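Archaemetzincin (Archaeoglobus fulgidus, PDB 3ZVS) is probably a zinc-dependent metalloprotease of the metzincin type, with one catalytic zinc and a second, apparently structural one, whose natural substrate is unknown. Local coordinates at residues M1-H13 with L59-K71. Residues are numbered along the deposited sequence; the frame is centred on the assembly and turned at random.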
ATOM      1  N   MET A   1       9.556  -4.858 -14.809  1.00 30.93           N
ATOM      2  CA  MET A   1       9.016  -4.982 -13.427  1.00 22.04           C
ATOM      3  C   MET A   1       7.626  -5.605 -13.478  1.00 19.81           C
ATOM      4  O   MET A   1       6.812  -5.288 -14.339  1.00 20.29           O
ATOM      5  CB  MET A   1       8.954  -3.600 -12.771  1.00 25.70           C
ATOM      6  CG  MET A   1       8.421  -3.586 -11.355  1.00 29.63           C
ATOM      7  SD  MET A   1       8.042  -1.921 -10.753  1.00 25.85           S
ATOM      8  CE  MET A   1       9.613  -1.089 -10.960  1.00 34.50           C
ATOM      9  N   LYS A   2       7.369  -6.484 -12.511  1.00 21.84           N
ATOM     10  CA  LYS A   2       6.049  -7.101 -12.344  1.00 19.40           C
ATOM     11  C   LYS A   2       5.527  -6.740 -10.964  1.00 16.77           C
ATOM     12  O   LYS A   2       6.300  -6.705 -10.009  1.00 18.03           O
ATOM     13  CB  LYS A   2       6.129  -8.629 -12.465  1.00 20.87           C
ATOM     14  CG  LYS A   2       6.823  -9.070 -13.745  1.00 27.86           C
ATOM     15  CD  LYS A   2       6.357 -10.425 -14.246  1.00 37.72           C
ATOM     16  CE  LYS A   2       7.317 -11.012 -15.285  1.00 51.77           C
ATOM     17  NZ  LYS A   2       7.739 -10.007 -16.314  1.00 67.54           N
ATOM     18  N   ILE A   3       4.241  -6.428 -10.878  1.00 14.22           N
ATOM     19  CA  ILE A   3       3.603  -6.146  -9.592  1.00 12.62           C
ATOM     20  C   ILE A   3       2.440  -7.117  -9.472  1.00 13.81           C
ATOM     21  O   ILE A   3       1.587  -7.168 -10.360  1.00 14.96           O
ATOM     22  CB  ILE A   3       3.048  -4.707  -9.527  1.00 15.38           C
ATOM     23  CG1 ILE A   3       4.185  -3.697  -9.727  1.00 16.60           C
ATOM     24  CG2 ILE A   3       2.291  -4.482  -8.212  1.00 15.45           C
ATOM     25  CD1 ILE A   3       3.740  -2.272  -9.941  1.00 16.25           C
ATOM     26  N   TYR A   4       2.433  -7.868  -8.374  1.00 14.11           N
ATOM     27  CA  TYR A   4       1.374  -8.822  -8.057  1.00 13.48           C
ATOM     28  C   TYR A   4       0.548  -8.212  -6.955  1.00 13.28           C
ATOM     29  O   TYR A   4       1.058  -7.954  -5.867  1.00 15.55           O
ATOM     30  CB  TYR A   4       1.982 -10.145  -7.583  1.00 14.42           C
ATOM     31  CG  TYR A   4       2.819 -10.794  -8.658  1.00 18.26           C
ATOM     32  CD1 TYR A   4       4.143 -10.445  -8.831  1.00 19.46           C
ATOM     33  CD2 TYR A   4       2.272 -11.738  -9.516  1.00 20.21           C
ATOM     34  CE1 TYR A   4       4.905 -11.023  -9.811  1.00 17.94           C
ATOM     35  CE2 TYR A   4       3.032 -12.321 -10.515  1.00 22.54           C
ATOM     36  CZ  TYR A   4       4.346 -11.966 -10.645  1.00 24.08           C
ATOM     37  OH  TYR A   4       5.109 -12.545 -11.644  1.00 29.75           O
ATOM     38  N   ILE A   5      -0.723  -7.961  -7.220  1.00 12.46           N
ATOM     39  CA  ILE A   5      -1.645  -7.486  -6.204  1.00 10.61           C
ATOM     40  C   ILE A   5      -2.329  -8.677  -5.565  1.00 13.41           C
ATOM     41  O   ILE A   5      -2.954  -9.482  -6.236  1.00 12.90           O
ATOM     42  CB  ILE A   5      -2.711  -6.545  -6.800  1.00 10.47           C
ATOM     43  CG1 ILE A   5      -2.067  -5.350  -7.500  1.00 13.21           C
ATOM     44  CG2 ILE A   5      -3.686  -6.058  -5.753  1.00 12.95           C
ATOM     45  CD1 ILE A   5      -3.004  -4.626  -8.442  1.00 16.47           C
ATOM     46  N   GLN A   6      -2.194  -8.778  -4.253  1.00 12.43           N
ATOM     47  CA  GLN A   6      -2.818  -9.833  -3.477  1.00 11.29           C
ATOM     48  C   GLN A   6      -3.981  -9.238  -2.664  1.00 10.05           C
ATOM     49  O   GLN A   6      -3.774  -8.608  -1.614  1.00 10.38           O
ATOM     50  CB  GLN A   6      -1.812 -10.485  -2.505  1.00 12.98           C
ATOM     51  CG  GLN A   6      -2.454 -11.506  -1.565  1.00 12.80           C
ATOM     52  CD  GLN A   6      -3.078 -12.646  -2.332  1.00 13.60           C
ATOM     53  OE1 GLN A   6      -2.376 -13.428  -2.984  1.00 19.32           O
ATOM     54  NE2 GLN A   6      -4.378 -12.736  -2.296  1.00 14.07           N
ATOM     55  N   PRO A   7      -5.222  -9.438  -3.117  1.00 10.17           N
ATOM     56  CA  PRO A   7      -6.361  -8.953  -2.340  1.00  8.96           C
ATOM     57  C   PRO A   7      -6.492  -9.754  -1.046  1.00 11.59           C
ATOM     58  O   PRO A   7      -6.476 -11.001  -1.082  1.00 10.54           O
ATOM     59  CB  PRO A   7      -7.574  -9.172  -3.294  1.00 10.71           C
ATOM     60  CG  PRO A   7      -6.966  -9.459  -4.635  1.00 10.90           C
ATOM     61  CD  PRO A   7      -5.665 -10.148  -4.330  1.00 11.23           C
ATOM     62  N   LEU A   8      -6.618  -9.069   0.068  1.00  9.94           N
ATOM     63  CA  LEU A   8      -6.735  -9.687   1.374  1.00  9.54           C
ATOM     64  C   LEU A   8      -7.882  -9.035   2.118  1.00  8.88           C
ATOM     65  O   LEU A   8      -7.690  -7.988   2.754  1.00 10.97           O
ATOM     66  CB  LEU A   8      -5.455  -9.509   2.173  1.00 13.02           C
ATOM     67  CG  LEU A   8      -4.202 -10.144   1.613  1.00 14.81           C
ATOM     68  CD1 LEU A   8      -2.980  -9.664   2.377  1.00 13.97           C
ATOM     69  CD2 LEU A   8      -4.254 -11.639   1.642  1.00 14.38           C
ATOM     70  N   SER A   9      -9.086  -9.586   1.996  1.00 10.84           N
ATOM     71  CA  SER A   9     -10.280  -8.936   2.548  1.00  9.81           C
ATOM     72  C   SER A   9     -10.428  -7.479   2.102  1.00  9.93           C
ATOM     73  O   SER A   9     -10.357  -6.553   2.906  1.00  9.86           O
ATOM     74  CB  SER A   9     -10.299  -9.016   4.051  1.00 10.27           C
ATOM     75  OG  SER A   9     -10.228 -10.381   4.480  1.00 11.70           O
ATOM     76  N   VAL A  10     -10.679  -7.314   0.819  1.00  9.66           N
ATOM     77  CA  VAL A  10     -10.742  -5.997   0.198  1.00  8.78           C
ATOM     78  C   VAL A  10     -11.780  -6.001  -0.905  1.00 10.84           C
ATOM     79  O   VAL A  10     -11.955  -6.994  -1.602  1.00 10.61           O
ATOM     80  CB  VAL A  10      -9.351  -5.570  -0.329  1.00  8.24           C
ATOM     81  CG1 VAL A  10      -8.884  -6.428  -1.494  1.00 10.98           C
ATOM     82  CG2 VAL A  10      -9.345  -4.064  -0.683  1.00 12.41           C
ATOM     83  N   ASN A  11     -12.448  -4.869  -1.091  1.00 10.02           N
ATOM     84  CA  ASN A  11     -13.395  -4.686  -2.202  1.00  9.88           C
ATOM     85  C   ASN A  11     -12.720  -4.943  -3.558  1.00 10.29           C
ATOM     86  O   ASN A  11     -11.634  -4.406  -3.858  1.00 10.20           O
ATOM     87  CB  ASN A  11     -13.890  -3.253  -2.153  1.00  9.92           C
ATOM     88  CG  ASN A  11     -14.994  -2.961  -3.150  1.00 12.83           C
ATOM     89  OD1 ASN A  11     -15.389  -3.803  -3.962  1.00 17.92           O
ATOM     90  ND2 ASN A  11     -15.499  -1.760  -3.091  1.00 17.23           N
ATOM     91  N   SER A  12     -13.330  -5.801  -4.373  1.00 10.67           N
ATOM     92  CA  SER A  12     -12.772  -6.133  -5.686  1.00 12.34           C
ATOM     93  C   SER A  12     -12.629  -4.914  -6.583  1.00 11.51           C
ATOM     94  O   SER A  12     -11.713  -4.850  -7.418  1.00 12.23           O
ATOM     95  CB  SER A  12     -13.646  -7.201  -6.380  1.00 12.92           C
ATOM     96  OG  SER A  12     -14.950  -6.726  -6.601  1.00 17.48           O
ATOM     97  N   HIS A  13     -13.507  -3.941  -6.389  1.00 11.22           N
ATOM     98  CA  HIS A  13     -13.494  -2.721  -7.208  1.00 14.65           C
ATOM     99  C   HIS A  13     -12.215  -1.935  -6.889  1.00 15.27           C
ATOM    100  O   HIS A  13     -11.587  -1.343  -7.795  1.00 13.56           O
ATOM    101  CB  HIS A  13     -14.758  -1.867  -6.970  1.00 15.81           C
ATOM    102  CG  HIS A  13     -16.030  -2.541  -7.399  1.00 23.03           C
ATOM    103  ND1 HIS A  13     -16.350  -2.743  -8.725  1.00 25.41           N
ATOM    104  CD2 HIS A  13     -17.055  -3.060  -6.683  1.00 21.68           C
ATOM    105  CE1 HIS A  13     -17.508  -3.370  -8.808  1.00 29.98           C
ATOM    106  NE2 HIS A  13     -17.962  -3.570  -7.583  1.00 25.46           N
ATOM    107  N   LEU A  59       2.901 -13.228   2.678  1.00 16.46           N
ATOM    108  CA  LEU A  59       2.881 -12.981   1.254  1.00 18.02           C
ATOM    109  C   LEU A  59       4.028 -13.733   0.591  1.00 18.02           C
ATOM    110  O   LEU A  59       5.062 -13.957   1.221  1.00 20.97           O
ATOM    111  CB  LEU A  59       3.018 -11.471   1.002  1.00 15.65           C
ATOM    112  CG  LEU A  59       1.793 -10.645   1.390  1.00 16.75           C
ATOM    113  CD1 LEU A  59       2.101  -9.154   1.280  1.00 14.43           C
ATOM    114  CD2 LEU A  59       0.573 -11.004   0.538  1.00 17.04           C
ATOM    115  N   PRO A  60       3.865 -14.100  -0.683  1.00 21.58           N
ATOM    116  CA  PRO A  60       4.998 -14.726  -1.362  1.00 28.11           C
ATOM    117  C   PRO A  60       6.091 -13.697  -1.588  1.00 23.51           C
ATOM    118  O   PRO A  60       5.762 -12.551  -1.911  1.00 21.19           O
ATOM    119  CB  PRO A  60       4.401 -15.179  -2.699  1.00 33.65           C
ATOM    120  CG  PRO A  60       3.248 -14.288  -2.938  1.00 33.56           C
ATOM    121  CD  PRO A  60       2.704 -13.937  -1.580  1.00 28.26           C
ATOM    122  N   PRO A  61       7.359 -14.081  -1.408  1.00 24.00           N
ATOM    123  CA  PRO A  61       8.475 -13.149  -1.621  1.00 24.80           C
ATOM    124  C   PRO A  61       8.837 -12.995  -3.106  1.00 21.77           C
ATOM    125  O   PRO A  61       9.956 -13.287  -3.533  1.00 24.78           O
ATOM    126  CB  PRO A  61       9.618 -13.796  -0.827  1.00 28.96           C
ATOM    127  CG  PRO A  61       9.316 -15.247  -0.870  1.00 28.46           C
ATOM    128  CD  PRO A  61       7.821 -15.384  -0.891  1.00 29.53           C
ATOM    129  N   ILE A  62       7.881 -12.521  -3.884  1.00 20.45           N
ATOM    130  CA  ILE A  62       8.092 -12.336  -5.299  1.00 20.85           C
ATOM    131  C   ILE A  62       8.009 -10.845  -5.578  1.00 20.18           C
ATOM    132  O   ILE A  62       6.975 -10.224  -5.377  1.00 21.55           O
ATOM    133  CB  ILE A  62       7.040 -13.100  -6.097  1.00 23.83           C
ATOM    134  CG1 ILE A  62       7.151 -14.601  -5.773  1.00 26.96           C
ATOM    135  CG2 ILE A  62       7.216 -12.823  -7.566  1.00 23.98           C
ATOM    136  CD1 ILE A  62       6.027 -15.414  -6.320  1.00 30.49           C
ATOM    137  N   LYS A  63       9.102 -10.262  -6.037  1.00 18.30           N
ATOM    138  CA  LYS A  63       9.147  -8.820  -6.244  1.00 17.56           C
ATOM    139  C   LYS A  63       8.363  -8.446  -7.491  1.00 18.91           C
ATOM    140  O   LYS A  63       8.632  -9.005  -8.567  1.00 21.86           O
ATOM    141  CB  LYS A  63      10.607  -8.372  -6.395  1.00 23.63           C
ATOM    142  CG  LYS A  63      10.803  -6.870  -6.473  1.00 23.94           C
ATOM    143  CD  LYS A  63      12.303  -6.490  -6.458  1.00 32.78           C
ATOM    144  CE  LYS A  63      12.544  -4.985  -6.286  1.00 42.22           C
ATOM    145  NZ  LYS A  63      13.237  -4.657  -4.984  1.00 33.24           N
ATOM    146  N   VAL A  64       7.390  -7.528  -7.432  1.00 16.61           N
ATOM    147  CA  VAL A  64       6.853  -6.875  -6.247  1.00 14.18           C
ATOM    148  C   VAL A  64       5.484  -7.486  -5.930  1.00 14.67           C
ATOM    149  O   VAL A  64       4.670  -7.646  -6.828  1.00 14.60           O
ATOM    150  CB  VAL A  64       6.603  -5.370  -6.519  1.00 13.52           C
ATOM    151  CG1 VAL A  64       5.891  -4.685  -5.342  1.00 15.79           C
ATOM    152  CG2 VAL A  64       7.912  -4.644  -6.836  1.00 17.32           C
ATOM    153  N   THR A  65       5.243  -7.830  -4.667  1.00 12.71           N
ATOM    154  CA  THR A  65       3.933  -8.300  -4.244  1.00 12.47           C
ATOM    155  C   THR A  65       3.368  -7.348  -3.209  1.00 11.01           C
ATOM    156  O   THR A  65       3.981  -7.111  -2.174  1.00 13.88           O
ATOM    157  CB  THR A  65       3.999  -9.740  -3.689  1.00 15.05           C
ATOM    158  OG1 THR A  65       4.414 -10.616  -4.736  1.00 16.82           O
ATOM    159  CG2 THR A  65       2.634 -10.175  -3.153  1.00 15.31           C
ATOM    160  N   LEU A  66       2.208  -6.785  -3.537  1.00 11.56           N
ATOM    161  CA  LEU A  66       1.502  -5.841  -2.675  1.00 11.27           C
ATOM    162  C   LEU A  66       0.191  -6.445  -2.209  1.00  9.57           C
ATOM    163  O   LEU A  66      -0.726  -6.650  -2.997  1.00 11.08           O
ATOM    164  CB  LEU A  66       1.192  -4.536  -3.406  1.00 11.76           C
ATOM    165  CG  LEU A  66       0.394  -3.506  -2.591  1.00  9.80           C
ATOM    166  CD1 LEU A  66       1.199  -2.900  -1.452  1.00 11.15           C
ATOM    167  CD2 LEU A  66      -0.146  -2.393  -3.501  1.00 11.84           C
ATOM    168  N   GLY A  67       0.110  -6.732  -0.911  1.00  9.56           N
ATOM    169  CA  GLY A  67      -1.143  -7.133  -0.298  1.00  8.73           C
ATOM    170  C   GLY A  67      -1.982  -5.903  -0.047  1.00 11.17           C
ATOM    171  O   GLY A  67      -1.439  -4.848   0.308  1.00 13.09           O
ATOM    172  N   VAL A  68      -3.285  -5.999  -0.265  1.00  9.21           N
ATOM    173  CA  VAL A  68      -4.181  -4.857  -0.085  1.00  9.86           C
ATOM    174  C   VAL A  68      -5.396  -5.320   0.692  1.00  9.70           C
ATOM    175  O   VAL A  68      -6.036  -6.297   0.308  1.00  9.31           O
ATOM    176  CB  VAL A  68      -4.648  -4.254  -1.429  1.00  9.90           C
ATOM    177  CG1 VAL A  68      -5.433  -2.994  -1.177  1.00 11.75           C
ATOM    178  CG2 VAL A  68      -3.462  -3.951  -2.384  1.00 10.48           C
ATOM    179  N   THR A  69      -5.672  -4.661   1.817  1.00  8.60           N
ATOM    180  CA  THR A  69      -6.735  -5.036   2.705  1.00  7.62           C
ATOM    181  C   THR A  69      -7.616  -3.863   3.065  1.00  9.49           C
ATOM    182  O   THR A  69      -7.154  -2.704   3.153  1.00  9.98           O
ATOM    183  CB  THR A  69      -6.175  -5.707   3.995  1.00 10.79           C
ATOM    184  OG1 THR A  69      -7.263  -6.202   4.774  1.00  9.91           O
ATOM    185  CG2 THR A  69      -5.356  -4.735   4.884  1.00  9.18           C
ATOM    186  N   GLY A  70      -8.882  -4.159   3.324  1.00  8.08           N
ATOM    187  CA  GLY A  70      -9.813  -3.225   3.897  1.00  9.18           C
ATOM    188  C   GLY A  70      -9.848  -3.181   5.409  1.00 10.50           C
ATOM    189  O   GLY A  70     -10.558  -2.369   6.006  1.00 10.95           O
ATOM    190  N   LYS A  71      -9.110  -4.096   6.052  1.00  8.17           N
ATOM    191  CA  LYS A  71      -9.001  -4.167   7.501  1.00  8.44           C
ATOM    192  C   LYS A  71      -7.977  -3.146   7.988  1.00  8.79           C
ATOM    193  O   LYS A  71      -6.949  -2.919   7.351  1.00  8.82           O
ATOM    194  CB  LYS A  71      -8.540  -5.572   7.947  1.00  9.53           C
ATOM    195  CG  LYS A  71      -9.473  -6.710   7.580  1.00  9.88           C
ATOM    196  CD  LYS A  71     -10.775  -6.703   8.370  1.00 10.47           C
ATOM    197  CE  LYS A  71     -11.532  -7.983   8.041  1.00 13.67           C
ATOM    198  NZ  LYS A  71     -12.718  -8.081   8.922  1.00 12.78           N
TER
HETATM  199  O   HOH W   1       9.504  -7.445 -10.702  1.00 30.25           O
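Thr69 OG1 donates to Leu8 O at 2.7 Å, nearly in line with the carbonyl, and in turn accepts from Lys71 N, closing an ST turn at the end of strand 65-69. The hydroxyl lies anti to its own backbone N (chi1 -173°), which carries it across to Leu8 O. Beside it, Gly70 N binds Ser9 O at 2.8 Å. A valine in place of Thr69 would probably leave Leu8 O without its hydroxyl donor and Lys71 N without its acceptor, freeing the turn to shift.

Upstream the strands run parallel in the central sheet, and a regular ladder leads from Val64 N on Lys2 O to Leu8 N on Val68 O. Its shortest rung, Tyr4 N to Val64 O, measures 2.7 Å; the same oxygen sits in plane at the edge of the Tyr4 ring. A water extends the ladder by accepting from Lys2 N and donating to Lys63 O.

On one face, Tyr4 CE1 leans against Ile62 CG2 at 3.7 Å while its ring stacks with Phe31. Thr65 OG1, next to Tyr4, bonds in plane to a lone pair of Ile62 O and ties the strand to the preceding loop. Gln6 CG rests 3.7 Å from Leu59 CD2; the bend at chi2 (61°) then turns the amide so that NE2 donates to Pro7 O, and it also bonds Pro34 O. On the other face, Ile5 CG2 meets Val68 CG2 at 4.0 Å, and Val68 CG1 packs on Val10 CG2; here helix 12-26 covers Ile5 and Val10, whereas Leu66 packs on helix 104-122 beside Glu118, the inferred proton acceptor.

Because main-chain bonds set the parallel register, the side chains mainly pack the two faces, and the one side-chain hydrogen bond across the segments, from Thr69 OG1, fixes the end of the pairing.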